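Local coordinates for antibiotic biosynthesis monooxygenase (Rhodospirillum rubrum, PDB 4HL9), which probably acts as a small dimeric monooxygenase of the antibiotic biosynthesis monooxygenase family, its substrate not established, at residues M23-P34 / H103-M113. Sequence-based numbering, arbitrary orientation.
Sequences MLKVIAQDFIKP and HQRQDGTVVLM
Selenomethionine Met113 lays its CE against Lys25 CG (3.7 Å) and Ile27 CD1 (3.9 Å), its unbranched chain bending at chi3 (-45°) to fold back over strand 24-32. Here the antiparallel pairing is tight: paired backbone bonds join Lys25 to Met113, Ile27 to Val111 and Gln29 to Thr109, the straightest of these running from Lys25 N to Met113 O (171°). Beta-branched Val26 and Val110 suit extended backbone and meet through their CG1 methyls on the other face, where Leu24 and Leu112 pack under helix 81-86. Toward Thr109 water enters, bridging Ile27 O, Gln29 NE2 and Thr109 OG1, while Gln29 OE1 is held by His71.

Past Gly108 the ladder is interrupted. A second water links Phe31 N to Gln106 O where the chain turns a corner at Arg105 and Gln106, and the exposed Gln106 amide lies over one face of the Phe31 ring, planes 24° apart; His71 also stacks on this ring. Pairing then resumes through Arg105 N to Phe31 O (2.7 Å) and Lys33 N to His103 O (2.9 Å). Long enough to reach back, Arg105 grips Ile32 O side-on with NE (3.2 Å) and NH2 (3.1 Å), and NH2 also bridges to Asp68. Such pairing of first and last strands belongs to the ferredoxin-like alpha-beta fold of this family; here the sheet runs on through Met113, which pairs antiparallel with a strand of the second subunit.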
HETATM    1  N   MSE A  23      -5.406   3.743  14.626  1.00 30.37           N
HETATM    2  CA  MSE A  23      -4.967   4.624  13.493  1.00 29.84           C
HETATM    3  C   MSE A  23      -5.588   4.267  12.136  1.00 27.45           C
HETATM    4  O   MSE A  23      -6.137   3.188  11.942  1.00 27.19           O
HETATM    5  CB  MSE A  23      -3.436   4.687  13.398  1.00 31.49           C
HETATM    6  CG  MSE A  23      -2.737   3.356  13.190  1.00 39.28           C
HETATM    7 SE   MSE A  23      -2.759   2.648  11.341  1.00 59.05          SE
HETATM    8  CE  MSE A  23      -1.774   0.983  11.728  1.00 53.37           C
ATOM      9  N   LEU A  24      -5.492   5.198  11.195  1.00 24.62           N
ATOM     10  CA  LEU A  24      -6.036   4.997   9.876  1.00 21.26           C
ATOM     11  C   LEU A  24      -4.843   4.867   8.937  1.00 19.87           C
ATOM     12  O   LEU A  24      -3.978   5.740   8.934  1.00 19.50           O
ATOM     13  CB  LEU A  24      -6.854   6.219   9.487  1.00 21.17           C
ATOM     14  CG  LEU A  24      -7.523   6.259   8.124  1.00 20.23           C
ATOM     15  CD1 LEU A  24      -8.514   5.129   7.999  1.00 18.28           C
ATOM     16  CD2 LEU A  24      -8.178   7.626   7.908  1.00 19.84           C
ATOM     17  N   LYS A  25      -4.819   3.792   8.158  1.00 18.49           N
ATOM     18  CA  LYS A  25      -3.761   3.583   7.152  1.00 18.19           C
ATOM     19  C   LYS A  25      -4.369   3.861   5.789  1.00 17.20           C
ATOM     20  O   LYS A  25      -5.488   3.458   5.541  1.00 17.33           O
ATOM     21  CB  LYS A  25      -3.263   2.135   7.223  1.00 17.41           C
ATOM     22  CG  LYS A  25      -1.851   1.889   6.621  1.00 18.85           C
ATOM     23  CD  LYS A  25      -0.745   2.476   7.536  1.00 18.44           C
ATOM     24  CE  LYS A  25       0.622   2.132   6.950  1.00 22.29           C
ATOM     25  NZ  LYS A  25       1.700   2.410   7.919  1.00 24.79           N
ATOM     26  N   VAL A  26      -3.636   4.545   4.909  1.00 16.68           N
ATOM     27  CA  VAL A  26      -4.141   4.850   3.573  1.00 16.86           C
ATOM     28  C   VAL A  26      -3.099   4.444   2.535  1.00 16.06           C
ATOM     29  O   VAL A  26      -1.939   4.676   2.742  1.00 16.05           O
ATOM     30  CB  VAL A  26      -4.417   6.363   3.406  1.00 16.71           C
ATOM     31  CG1 VAL A  26      -4.876   6.701   1.989  1.00 16.29           C
ATOM     32  CG2 VAL A  26      -5.436   6.847   4.447  1.00 19.56           C
ATOM     33  N   ILE A  27      -3.543   3.799   1.464  1.00 16.06           N
ATOM     34  CA  ILE A  27      -2.742   3.704   0.242  1.00 15.85           C
ATOM     35  C   ILE A  27      -3.493   4.432  -0.876  1.00 15.82           C
ATOM     36  O   ILE A  27      -4.686   4.214  -1.066  1.00 16.22           O
ATOM     37  CB  ILE A  27      -2.481   2.243  -0.144  1.00 15.39           C
ATOM     38  CG1 ILE A  27      -1.624   1.580   0.934  1.00 17.05           C
ATOM     39  CG2 ILE A  27      -1.766   2.156  -1.551  1.00 17.43           C
ATOM     40  CD1 ILE A  27      -1.610   0.048   0.813  1.00 22.06           C
ATOM     41  N   ALA A  28      -2.767   5.285  -1.588  1.00 16.06           N
ATOM     42  CA  ALA A  28      -3.251   6.050  -2.732  1.00 15.93           C
ATOM     43  C   ALA A  28      -2.289   5.792  -3.872  1.00 16.60           C
ATOM     44  O   ALA A  28      -1.056   5.756  -3.658  1.00 17.43           O
ATOM     45  CB  ALA A  28      -3.253   7.513  -2.403  1.00 16.43           C
ATOM     46  N   GLN A  29      -2.851   5.598  -5.063  1.00 15.68           N
ATOM     47  CA  GLN A  29      -2.105   5.291  -6.269  1.00 16.81           C
ATOM     48  C   GLN A  29      -2.484   6.257  -7.371  1.00 16.80           C
ATOM     49  O   GLN A  29      -3.689   6.477  -7.644  1.00 16.03           O
ATOM     50  CB  GLN A  29      -2.420   3.879  -6.742  1.00 17.10           C
ATOM     51  CG  GLN A  29      -2.163   2.798  -5.696  1.00 20.81           C
ATOM     52  CD  GLN A  29      -2.382   1.423  -6.254  1.00 24.80           C
ATOM     53  OE1 GLN A  29      -1.798   1.068  -7.279  1.00 25.06           O
ATOM     54  NE2 GLN A  29      -3.222   0.626  -5.579  1.00 26.83           N
ATOM     55  N   ASP A  30      -1.462   6.819  -7.992  1.00 16.48           N
ATOM     56  CA  ASP A  30      -1.623   7.686  -9.158  1.00 16.75           C
ATOM     57  C   ASP A  30      -0.986   6.984 -10.364  1.00 17.09           C
ATOM     58  O   ASP A  30       0.031   6.287 -10.204  1.00 15.84           O
ATOM     59  CB  ASP A  30      -0.884   8.989  -8.957  1.00 16.44           C
ATOM     60  CG  ASP A  30      -1.476   9.874  -7.854  1.00 20.06           C
ATOM     61  OD1 ASP A  30      -2.612   9.650  -7.375  1.00 17.52           O
ATOM     62  OD2 ASP A  30      -0.780  10.837  -7.505  1.00 20.63           O
ATOM     63  N   PHE A  31      -1.583   7.181 -11.538  1.00 16.27           N
ATOM     64  CA  PHE A  31      -1.037   6.644 -12.800  1.00 17.97           C
ATOM     65  C   PHE A  31      -0.807   7.819 -13.713  1.00 16.58           C
ATOM     66  O   PHE A  31      -1.756   8.383 -14.244  1.00 17.42           O
ATOM     67  CB  PHE A  31      -2.004   5.637 -13.417  1.00 18.30           C
ATOM     68  CG  PHE A  31      -2.368   4.491 -12.484  1.00 22.02           C
ATOM     69  CD1 PHE A  31      -1.697   3.275 -12.565  1.00 25.37           C
ATOM     70  CD2 PHE A  31      -3.369   4.640 -11.533  1.00 25.48           C
ATOM     71  CE1 PHE A  31      -2.024   2.210 -11.715  1.00 28.10           C
ATOM     72  CE2 PHE A  31      -3.705   3.582 -10.665  1.00 27.94           C
ATOM     73  CZ  PHE A  31      -3.034   2.373 -10.757  1.00 26.26           C
ATOM     74  N   ILE A  32       0.448   8.221 -13.830  1.00 15.63           N
ATOM     75  CA  ILE A  32       0.807   9.457 -14.525  1.00 15.66           C
ATOM     76  C   ILE A  32       1.243   9.123 -15.962  1.00 17.14           C
ATOM     77  O   ILE A  32       1.961   8.130 -16.164  1.00 16.16           O
ATOM     78  CB  ILE A  32       1.951  10.199 -13.784  1.00 15.12           C
ATOM     79  CG1 ILE A  32       1.518  10.556 -12.339  1.00 13.73           C
ATOM     80  CG2 ILE A  32       2.365  11.477 -14.541  1.00 15.76           C
ATOM     81  CD1 ILE A  32       0.137  11.230 -12.297  1.00 14.15           C
ATOM     82  N   LYS A  33       0.835   9.951 -16.931  1.00 17.42           N
ATOM     83  CA  LYS A  33       1.288   9.775 -18.329  1.00 18.42           C
ATOM     84  C   LYS A  33       2.807   9.837 -18.375  1.00 17.96           C
ATOM     85  O   LYS A  33       3.400  10.743 -17.798  1.00 17.45           O
ATOM     86  CB  LYS A  33       0.680  10.839 -19.243  1.00 18.53           C
ATOM     87  CG  LYS A  33      -0.823  10.754 -19.371  1.00 19.43           C
ATOM     88  CD  LYS A  33      -1.336  11.842 -20.309  1.00 22.32           C
ATOM     89  CE  LYS A  33      -2.834  11.772 -20.416  1.00 24.04           C
ATOM     90  NZ  LYS A  33      -3.331  12.840 -21.312  1.00 24.33           N
ATOM     91  N   PRO A  34       3.455   8.854 -19.045  1.00 18.45           N
ATOM     92  CA  PRO A  34       4.912   8.782 -19.033  1.00 19.19           C
ATOM     93  C   PRO A  34       5.598  10.083 -19.440  1.00 19.06           C
ATOM     94  O   PRO A  34       6.628  10.422 -18.864  1.00 18.82           O
ATOM     95  CB  PRO A  34       5.226   7.673 -20.062  1.00 19.34           C
ATOM     96  CG  PRO A  34       4.033   6.816 -20.038  1.00 20.62           C
ATOM     97  CD  PRO A  34       2.851   7.717 -19.757  1.00 18.64           C
ATOM     98  N   HIS A 103      -2.087  15.503 -15.261  1.00 19.96           N
ATOM     99  CA  HIS A 103      -1.335  14.574 -16.097  1.00 20.43           C
ATOM    100  C   HIS A 103      -1.645  13.069 -15.921  1.00 21.26           C
ATOM    101  O   HIS A 103      -0.887  12.226 -16.413  1.00 21.50           O
ATOM    102  CB  HIS A 103       0.140  14.841 -15.892  1.00 19.75           C
ATOM    103  CG  HIS A 103       0.553  16.233 -16.270  1.00 22.56           C
ATOM    104  ND1 HIS A 103       0.483  16.700 -17.565  1.00 21.42           N
ATOM    105  CD2 HIS A 103       1.044  17.258 -15.529  1.00 23.26           C
ATOM    106  CE1 HIS A 103       0.918  17.949 -17.609  1.00 22.33           C
ATOM    107  NE2 HIS A 103       1.261  18.314 -16.387  1.00 23.89           N
ATOM    108  N   GLN A 104      -2.733  12.722 -15.232  1.00 21.18           N
ATOM    109  CA  GLN A 104      -3.052  11.298 -14.995  1.00 21.91           C
ATOM    110  C   GLN A 104      -3.456  10.554 -16.273  1.00 22.72           C
ATOM    111  O   GLN A 104      -4.114  11.118 -17.148  1.00 22.31           O
ATOM    112  CB  GLN A 104      -4.151  11.143 -13.964  1.00 21.94           C
ATOM    113  CG  GLN A 104      -5.518  11.556 -14.466  1.00 22.64           C
ATOM    114  CD  GLN A 104      -6.604  11.459 -13.407  1.00 24.69           C
ATOM    115  OE1 GLN A 104      -6.350  11.644 -12.218  1.00 25.59           O
ATOM    116  NE2 GLN A 104      -7.817  11.177 -13.841  1.00 22.22           N
ATOM    117  N   ARG A 105      -3.077   9.284 -16.379  1.00 23.31           N
ATOM    118  CA  ARG A 105      -3.494   8.491 -17.538  1.00 24.87           C
ATOM    119  C   ARG A 105      -4.851   7.813 -17.310  1.00 25.85           C
ATOM    120  O   ARG A 105      -5.561   7.489 -18.270  1.00 26.17           O
ATOM    121  CB  ARG A 105      -2.384   7.520 -17.993  1.00 25.28           C
ATOM    122  CG  ARG A 105      -2.028   6.386 -17.061  1.00 26.00           C
ATOM    123  CD  ARG A 105      -1.059   5.405 -17.760  1.00 27.35           C
ATOM    124  NE  ARG A 105       0.285   5.628 -17.260  1.00 31.19           N
ATOM    125  CZ  ARG A 105       1.053   4.687 -16.725  1.00 31.34           C
ATOM    126  NH1 ARG A 105       0.636   3.420 -16.687  1.00 29.67           N
ATOM    127  NH2 ARG A 105       2.254   5.018 -16.251  1.00 31.48           N
ATOM    128  N   GLN A 106      -5.214   7.636 -16.040  1.00 26.10           N
ATOM    129  CA  GLN A 106      -6.489   7.037 -15.611  1.00 27.57           C
ATOM    130  C   GLN A 106      -6.753   7.619 -14.227  1.00 27.46           C
ATOM    131  O   GLN A 106      -5.837   8.164 -13.616  1.00 26.36           O
ATOM    132  CB  GLN A 106      -6.404   5.515 -15.439  1.00 28.34           C
ATOM    133  CG  GLN A 106      -5.270   4.782 -16.149  1.00 31.79           C
ATOM    134  CD  GLN A 106      -4.768   3.544 -15.399  1.00 34.86           C
ATOM    135  OE1 GLN A 106      -5.471   2.950 -14.563  1.00 36.47           O
ATOM    136  NE2 GLN A 106      -3.529   3.161 -15.689  1.00 36.76           N
ATOM    137  N   ASP A 107      -7.982   7.492 -13.721  1.00 27.82           N
ATOM    138  CA  ASP A 107      -8.274   7.906 -12.345  1.00 28.28           C
ATOM    139  C   ASP A 107      -7.361   7.185 -11.349  1.00 27.25           C
ATOM    140  O   ASP A 107      -6.990   6.020 -11.551  1.00 27.55           O
ATOM    141  CB  ASP A 107      -9.718   7.601 -11.953  1.00 29.25           C
ATOM    142  CG  ASP A 107     -10.726   8.460 -12.683  1.00 32.96           C
ATOM    143  OD1 ASP A 107     -10.537   9.707 -12.788  1.00 35.65           O
ATOM    144  OD2 ASP A 107     -11.732   7.873 -13.129  1.00 37.26           O
ATOM    145  N   GLY A 108      -7.007   7.881 -10.277  1.00 26.38           N
ATOM    146  CA  GLY A 108      -6.243   7.269  -9.197  1.00 25.63           C
ATOM    147  C   GLY A 108      -7.163   6.466  -8.291  1.00 25.20           C
ATOM    148  O   GLY A 108      -8.388   6.449  -8.475  1.00 25.18           O
ATOM    149  N   THR A 109      -6.579   5.768  -7.327  1.00 23.60           N
ATOM    150  CA  THR A 109      -7.368   5.055  -6.339  1.00 23.15           C
ATOM    151  C   THR A 109      -6.894   5.392  -4.923  1.00 22.23           C
ATOM    152  O   THR A 109      -5.720   5.707  -4.701  1.00 20.82           O
ATOM    153  CB  THR A 109      -7.307   3.526  -6.532  1.00 23.62           C
ATOM    154  OG1 THR A 109      -5.958   3.097  -6.330  1.00 24.26           O
ATOM    155  CG2 THR A 109      -7.793   3.098  -7.957  1.00 24.05           C
ATOM    156  N   VAL A 110      -7.810   5.300  -3.961  1.00 21.35           N
ATOM    157  CA  VAL A 110      -7.461   5.535  -2.561  1.00 21.39           C
ATOM    158  C   VAL A 110      -8.114   4.422  -1.750  1.00 21.01           C
ATOM    159  O   VAL A 110      -9.305   4.128  -1.961  1.00 21.56           O
ATOM    160  CB  VAL A 110      -7.914   6.937  -2.044  1.00 21.32           C
ATOM    161  CG1 VAL A 110      -7.584   7.097  -0.590  1.00 21.55           C
ATOM    162  CG2 VAL A 110      -7.233   8.063  -2.798  1.00 22.46           C
ATOM    163  N   VAL A 111      -7.347   3.773  -0.861  1.00 19.23           N
ATOM    164  CA  VAL A 111      -7.926   2.760   0.055  1.00 18.37           C
ATOM    165  C   VAL A 111      -7.705   3.211   1.498  1.00 17.18           C
ATOM    166  O   VAL A 111      -6.581   3.504   1.902  1.00 16.78           O
ATOM    167  CB  VAL A 111      -7.356   1.305  -0.152  1.00 18.14           C
ATOM    168  CG1 VAL A 111      -8.212   0.255   0.567  1.00 17.15           C
ATOM    169  CG2 VAL A 111      -7.237   0.941  -1.632  1.00 21.35           C
ATOM    170  N   LEU A 112      -8.789   3.306   2.262  1.00 16.09           N
ATOM    171  CA  LEU A 112      -8.735   3.582   3.698  1.00 16.09           C
ATOM    172  C   LEU A 112      -8.810   2.264   4.504  1.00 15.73           C
ATOM    173  O   LEU A 112      -9.635   1.412   4.226  1.00 16.26           O
ATOM    174  CB  LEU A 112      -9.857   4.572   4.113  1.00 16.94           C
ATOM    175  CG  LEU A 112      -9.557   6.089   4.040  1.00 17.68           C
ATOM    176  CD1 LEU A 112      -9.174   6.505   2.627  1.00 19.23           C
ATOM    177  CD2 LEU A 112     -10.751   6.960   4.534  1.00 22.25           C
HETATM  178  N   MSE A 113      -7.957   2.092   5.510  1.00 15.88           N
HETATM  179  CA  MSE A 113      -7.830   0.778   6.138  1.00 16.81           C
HETATM  180  C   MSE A 113      -7.620   0.810   7.631  1.00 17.63           C
HETATM  181  O   MSE A 113      -7.118   1.800   8.177  1.00 18.13           O
HETATM  182  CB  MSE A 113      -6.656  -0.015   5.502  1.00 17.34           C
HETATM  183  CG  MSE A 113      -6.698   0.010   4.009  1.00 17.89           C
HETATM  184 SE   MSE A 113      -5.131  -0.795   3.105  1.00 29.18          SE
HETATM  185  CE  MSE A 113      -3.666  -0.045   4.094  1.00 22.48           C
TER
HETATM  186  O   HOH W   1      -4.865   2.391  -3.701  1.00 29.45           O
HETATM  187  O   HOH W   2      -4.019   8.497 -11.433  1.00 17.57           O